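Long-range contacts in competence damage-inducible protein A (Klebsiella pneumoniae subsp. pneumoniae MGH 78578, PDB 5V01), which is of unknown function but belongs to the CinA family, some of whose members act as nicotinamide-nucleotide amidases, so that a similar activity is possible: residues Leu74-Glu79 with Glu89-Glu94; Ala108-Gly113 with Trp130-Phe135. All blocks are in the same frame, centred on the assembly; numbering follows the deposited sequence.

The two contacts show how the chemistry of packing follows depth in an alpha/beta fold. Contact 2 lies near the centre of the chain, where two antiparallel strands of the mixed sheet join through backbone hydrogen bonds and nearly every touching side chain is buried. Contact 1, with its centre about 14 Å from that of the chain, is only partly buried: one carboxylate, helped by water, links a bend between helices to helix 89-103. That helix ties the contacts together: Glu-94 on it reaches contact 1, while Val-92 O packs on Ala-132 CB, at 3.5 Å, in contact 2. It then leads along the chain into strand 107-113.

Contact 1: Leu74-Glu79 with Glu89-Glu94; sequences LQVRAE and EACVQE
The carboxylate atom OE1 of Glu-94 accepts a bond from the backbone N of Arg-77 at 2.9 Å, nearly straight at 171° and meeting OE1 almost along its C-O axis; a water bonded to Gln-75 O also reaches OE1, weakly, at 3.3 Å. Arg-77 is the N-cap residue of helix 78-84, so a side chain from helix 89-103 holds the start of its neighbour where successive helices of the alpha/beta fold meet. The other carboxylate oxygen, OE2, bonds Thr-80 OG1 in the first turn of helix 78-84; the two protein bonds should fix the group's rotation, and the nearby helix N-terminus would probably favour the charged form. Beyond CG the Glu-94 chain is extended (chi2 -176°), which carries the carboxylate across to the bend. The Arg-77 side chain crosses it at about a right angle, its NE 4.3 Å from OE2, an attraction of charges without a salt bridge.

Val-76 crosses the glutamate at a slant, its CG1 3.5 Å from Glu-94 OE1 and its CG2 4.1 Å from Glu-94 CB. The same CG1 faces Cys-91 SG at 4.4 Å, and Leu-81 packs on both residues. Another water lies 2.7 Å from Leu-74 O and 2.8 Å from Glu-94 O.

Contact 2: Ala108-Gly113 with Trp130-Phe135; sequences AIAVSG and WFAWNF
Ile-109 and Trp-133 meet as a non-hydrogen-bonded pair of two antiparallel strands, and their side chains show how bumps and hollows are shared on one face of a sheet. The CG1-CD1 branch of Ile-109 runs obliquely to the indole and meets it at the pyrrole atoms CD1 and NE1, with Ile-109 CG1 3.7 Å from Trp-133 CD1. Having CG1 beside the backbone N (chi1 -59°) turns this longer branch toward the indole, while CG2 settles 3.7 Å from Ala-132 O. Two residues along, Val-111 and Phe-131 lie side by side and point the same way. Here both methyls of the valine meet the ring at its CD2-CE2 bond: CG2 is 3.9 Å from Phe-131 CD2, and CG1 is 4.0 Å from Phe-131 CE2.

The opposite face is shallower. Ala-110 and Ala-132 bring their CB atoms to 4.4 Å, a low floor on which helix 89-103 rests, the Val-92 carbonyl O packing on both methyls. Trp-130 starts on this face, yet its indole leads away from the partner strand, and only its CB closes on Ser-112 O, at 3.6 Å. Six backbone hydrogen bonds, from Ala-108 N to Asn-134 O at 2.9 Å through the reciprocal pair of Ser-112 and Trp-130, set this register.

Strand 107-113 joins strand 33-37 on its other edge, and strand 128-135 joins 138-145. Helix 150-169 covers the Ile-109 and Phe-131 face, where Ala-161 O accepts from Trp-133 NE1 and Tyr-160 meets Phe-131 edge-to-face; helix 89-103 covers the alanine face through Met-95 and Ile-99.

Contact 1: Leu74-Glu79 with Glu89-Glu94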
loop_
_atom_site.group_PDB
_atom_site.type_symbol
_atom_site.label_atom_id
_atom_site.label_comp_id
_atom_site.label_asym_id
_atom_site.label_seq_id
_atom_site.Cartn_x
_atom_site.Cartn_y
_atom_site.Cartn_z
ATOM N N LEU A 74 11.998 6.248 -0.650
ATOM C CA LEU A 74 12.599 5.777 0.608
ATOM C C LEU A 74 14.076 6.088 0.796
ATOM O O LEU A 74 14.644 5.719 1.830
ATOM C CB LEU A 74 12.353 4.275 0.764
ATOM C CG LEU A 74 10.877 3.864 0.835
ATOM C CD1 LEU A 74 10.795 2.354 0.780
ATOM C CD2 LEU A 74 10.215 4.442 2.073
ATOM N N GLN A 75 14.681 6.779 -0.168
ATOM C CA GLN A 75 16.103 7.172 -0.133
ATOM C C GLN A 75 17.017 5.960 -0.007
ATOM O O GLN A 75 18.125 6.053 0.509
ATOM C CB GLN A 75 16.404 8.205 0.952
ATOM C CG GLN A 75 15.656 9.510 0.797
ATOM C CD GLN A 75 14.239 9.424 1.287
ATOM O OE1 GLN A 75 13.977 8.892 2.369
ATOM N NE2 GLN A 75 13.304 9.926 0.484
ATOM N N VAL A 76 16.603 4.822 -0.559
ATOM C CA VAL A 76 17.508 3.665 -0.634
ATOM C C VAL A 76 18.661 4.106 -1.535
ATOM O O VAL A 76 18.453 4.716 -2.573
ATOM C CB VAL A 76 16.781 2.407 -1.162
ATOM C CG1 VAL A 76 17.761 1.264 -1.376
ATOM C CG2 VAL A 76 15.670 1.977 -0.197
ATOM N N ARG A 77 19.880 3.787 -1.116
ATOM C CA ARG A 77 21.079 4.192 -1.866
ATOM C C ARG A 77 21.197 3.441 -3.174
ATOM O O ARG A 77 21.053 2.221 -3.216
ATOM C CB ARG A 77 22.339 3.912 -1.072
ATOM C CG ARG A 77 22.448 4.687 0.201
ATOM C CD ARG A 77 23.740 4.250 0.870
ATOM N NE ARG A 77 23.985 4.999 2.088
ATOM C CZ ARG A 77 24.981 4.748 2.939
ATOM N NH1 ARG A 77 25.825 3.760 2.699
ATOM N NH2 ARG A 77 25.128 5.501 4.013
ATOM N N ALA A 78 21.572 4.148 -4.237
ATOM C CA ALA A 78 21.793 3.502 -5.535
ATOM C C ALA A 78 22.862 2.400 -5.417
ATOM O O ALA A 78 22.731 1.322 -5.997
ATOM C CB ALA A 78 22.201 4.528 -6.586
ATOM N N GLU A 79 23.914 2.721 -4.666
ATOM C CA GLU A 79 25.014 1.815 -4.411
ATOM C C GLU A 79 24.563 0.505 -3.755
ATOM O O GLU A 79 25.038 -0.575 -4.103
ATOM C CB GLU A 79 26.032 2.560 -3.543
ATOM C CG GLU A 79 26.605 3.800 -4.226
ATOM C CD GLU A 79 25.625 4.963 -4.461
ATOM O OE1 GLU A 79 24.705 5.251 -3.607
ATOM O OE2 GLU A 79 25.827 5.610 -5.539
ATOM N N GLU A 89 19.169 -8.214 2.405
ATOM C CA GLU A 89 19.202 -7.646 3.742
ATOM C C GLU A 89 19.437 -6.127 3.730
ATOM O O GLU A 89 18.736 -5.384 4.403
ATOM C CB GLU A 89 20.281 -8.332 4.581
ATOM C CG GLU A 89 20.242 -7.901 6.031
ATOM C CD GLU A 89 21.240 -8.606 6.919
ATOM O OE1 GLU A 89 22.386 -8.783 6.499
ATOM O OE2 GLU A 89 20.880 -8.933 8.055
ATOM N N ALA A 90 20.435 -5.665 2.972
ATOM C CA ALA A 90 20.773 -4.250 2.974
ATOM C C ALA A 90 19.625 -3.381 2.472
ATOM O O ALA A 90 19.346 -2.320 3.025
ATOM C CB ALA A 90 22.022 -3.998 2.151
ATOM N N CYS A 91 18.931 -3.858 1.448
ATOM C CA CYS A 91 17.802 -3.093 0.923
ATOM C C CYS A 91 16.662 -3.009 1.924
ATOM O O CYS A 91 16.145 -1.917 2.158
ATOM C CB CYS A 91 17.290 -3.680 -0.360
ATOM S SG CYS A 91 15.911 -2.708 -1.045
ATOM N N VAL A 92 16.264 -4.132 2.522
ATOM C CA VAL A 92 15.152 -4.061 3.480
ATOM C C VAL A 92 15.527 -3.219 4.703
ATOM O O VAL A 92 14.685 -2.523 5.264
ATOM C CB VAL A 92 14.524 -5.434 3.879
ATOM C CG1 VAL A 92 13.765 -6.033 2.708
ATOM C CG2 VAL A 92 15.523 -6.400 4.503
ATOM N N GLN A 93 16.804 -3.265 5.125
ATOM C CA GLN A 93 17.245 -2.346 6.192
ATOM C C GLN A 93 16.999 -0.893 5.794
ATOM O O GLN A 93 16.404 -0.126 6.553
ATOM C CB GLN A 93 18.724 -2.538 6.532
ATOM C CG GLN A 93 19.010 -3.813 7.270
ATOM C CD GLN A 93 20.478 -4.152 7.354
ATOM O OE1 GLN A 93 21.271 -3.799 6.475
ATOM N NE2 GLN A 93 20.847 -4.847 8.410
ATOM N N GLU A 94 17.458 -0.515 4.601
ATOM C CA GLU A 94 17.314 0.870 4.172
ATOM C C GLU A 94 15.852 1.255 3.915
ATOM O O GLU A 94 15.441 2.380 4.220
ATOM C CB GLU A 94 18.189 1.161 2.955
ATOM C CG GLU A 94 19.681 1.138 3.292
ATOM C CD GLU A 94 20.566 1.506 2.129
ATOM O OE1 GLU A 94 20.070 2.055 1.158
ATOM O OE2 GLU A 94 21.790 1.276 2.181
HETATM O O HOH W 1 16.670 4.780 3.412
HETATM O O HOH W 2 19.360 4.697 2.925
#

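Contact 2: Ala108-Gly113 with Trp130-Phe135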
loop_
_atom_site.group_PDB
_atom_site.type_symbol
_atom_site.label_atom_id
_atom_site.label_comp_id
_atom_site.label_asym_id
_atom_site.label_seq_id
_atom_site.Cartn_x
_atom_site.Cartn_y
_atom_site.Cartn_z
ATOM N N ALA A 108 8.714 -0.041 11.942
ATOM C CA ALA A 108 8.596 -0.149 10.481
ATOM C C ALA A 108 8.852 -1.595 10.073
ATOM O O ALA A 108 9.771 -2.244 10.571
ATOM C CB ALA A 108 9.586 0.786 9.775
ATOM N N ILE A 109 8.022 -2.097 9.180
ATOM C CA ILE A 109 8.273 -3.359 8.488
ATOM C C ILE A 109 8.547 -3.060 7.039
ATOM O O ILE A 109 7.774 -2.322 6.408
ATOM C CB ILE A 109 7.109 -4.339 8.610
ATOM C CG1 ILE A 109 6.835 -4.643 10.080
ATOM C CG2 ILE A 109 7.403 -5.589 7.816
ATOM C CD1 ILE A 109 5.624 -5.490 10.341
ATOM N N ALA A 110 9.637 -3.632 6.522
ATOM C CA ALA A 110 9.898 -3.659 5.082
ATOM C C ALA A 110 9.956 -5.093 4.602
ATOM O O ALA A 110 10.492 -5.939 5.291
ATOM C CB ALA A 110 11.183 -2.924 4.729
ATOM N N VAL A 111 9.432 -5.326 3.408
ATOM C CA VAL A 111 9.378 -6.649 2.792
ATOM C C VAL A 111 9.804 -6.481 1.336
ATOM O O VAL A 111 9.262 -5.657 0.632
ATOM C CB VAL A 111 7.968 -7.253 2.860
ATOM C CG1 VAL A 111 7.969 -8.664 2.306
ATOM C CG2 VAL A 111 7.427 -7.239 4.277
ATOM N N SER A 112 10.756 -7.285 0.894
ATOM C CA SER A 112 11.213 -7.271 -0.495
ATOM C C SER A 112 11.593 -8.667 -0.916
ATOM O O SER A 112 12.426 -9.293 -0.258
ATOM C CB SER A 112 12.389 -6.321 -0.648
ATOM O OG SER A 112 12.757 -6.190 -2.005
ATOM N N GLY A 113 11.022 -9.151 -2.012
ATOM C CA GLY A 113 11.256 -10.508 -2.457
ATOM C C GLY A 113 10.929 -10.723 -3.913
ATOM O O GLY A 113 10.592 -9.787 -4.649
ATOM N N TRP A 130 12.914 -11.219 1.763
ATOM C CA TRP A 130 13.573 -10.580 2.885
ATOM C C TRP A 130 12.613 -9.690 3.673
ATOM O O TRP A 130 11.779 -8.986 3.087
ATOM C CB TRP A 130 14.783 -9.751 2.432
ATOM C CG TRP A 130 16.053 -10.536 2.255
ATOM C CD1 TRP A 130 16.568 -11.030 1.083
ATOM C CD2 TRP A 130 16.974 -10.890 3.283
ATOM N NE1 TRP A 130 17.746 -11.687 1.324
ATOM C CE2 TRP A 130 18.032 -11.609 2.664
ATOM C CE3 TRP A 130 17.025 -10.662 4.660
ATOM C CZ2 TRP A 130 19.125 -12.109 3.385
ATOM C CZ3 TRP A 130 18.107 -11.176 5.376
ATOM C CH2 TRP A 130 19.143 -11.878 4.734
ATOM N N PHE A 131 12.765 -9.725 4.986
ATOM C CA PHE A 131 11.978 -8.967 5.927
ATOM C C PHE A 131 12.886 -8.148 6.808
ATOM O O PHE A 131 13.962 -8.659 7.201
ATOM C CB PHE A 131 11.196 -9.923 6.850
ATOM C CG PHE A 131 10.198 -10.786 6.125
ATOM C CD1 PHE A 131 10.597 -11.948 5.507
ATOM C CD2 PHE A 131 8.853 -10.401 6.040
ATOM C CE1 PHE A 131 9.694 -12.727 4.814
ATOM C CE2 PHE A 131 7.944 -11.181 5.352
ATOM C CZ PHE A 131 8.348 -12.351 4.749
ATOM N N ALA A 132 12.452 -6.947 7.172
ATOM C CA ALA A 132 13.062 -6.148 8.236
ATOM C C ALA A 132 11.993 -5.650 9.188
ATOM O O ALA A 132 10.937 -5.181 8.726
ATOM C CB ALA A 132 13.814 -4.969 7.664
ATOM N N TRP A 133 12.243 -5.761 10.491
ATOM C CA TRP A 133 11.394 -5.176 11.516
ATOM C C TRP A 133 12.299 -4.213 12.270
ATOM O O TRP A 133 13.320 -4.633 12.847
ATOM C CB TRP A 133 10.804 -6.233 12.464
ATOM C CG TRP A 133 10.020 -7.298 11.818
ATOM C CD1 TRP A 133 8.630 -7.390 11.762
ATOM C CD2 TRP A 133 10.516 -8.485 11.200
ATOM N NE1 TRP A 133 8.270 -8.539 11.129
ATOM C CE2 TRP A 133 9.394 -9.229 10.763
ATOM C CE3 TRP A 133 11.799 -9.025 11.001
ATOM C CZ2 TRP A 133 9.518 -10.463 10.118
ATOM C CZ3 TRP A 133 11.910 -10.242 10.363
ATOM C CH2 TRP A 133 10.787 -10.955 9.942
ATOM N N ASN A 134 11.966 -2.933 12.224
ATOM C CA ASN A 134 12.771 -1.848 12.744
ATOM C C ASN A 134 11.985 -1.205 13.885
ATOM O O ASN A 134 10.963 -0.583 13.647
ATOM C CB ASN A 134 13.113 -0.902 11.597
ATOM C CG ASN A 134 13.913 0.306 12.011
ATOM O OD1 ASN A 134 13.973 0.673 13.181
ATOM N ND2 ASN A 134 14.498 0.968 11.015
ATOM N N PHE A 135 12.446 -1.404 15.126
ATOM C CA PHE A 135 11.826 -0.834 16.313
ATOM C C PHE A 135 12.710 0.334 16.741
ATOM O O PHE A 135 13.782 0.127 17.311
ATOM C CB PHE A 135 11.718 -1.900 17.434
ATOM C CG PHE A 135 11.211 -1.369 18.751
ATOM C CD1 PHE A 135 10.026 -0.678 18.862
ATOM C CD2 PHE A 135 11.920 -1.631 19.904
ATOM C CE1 PHE A 135 9.571 -0.195 20.084
ATOM C CE2 PHE A 135 11.480 -1.159 21.133
ATOM C CZ PHE A 135 10.322 -0.408 21.218
#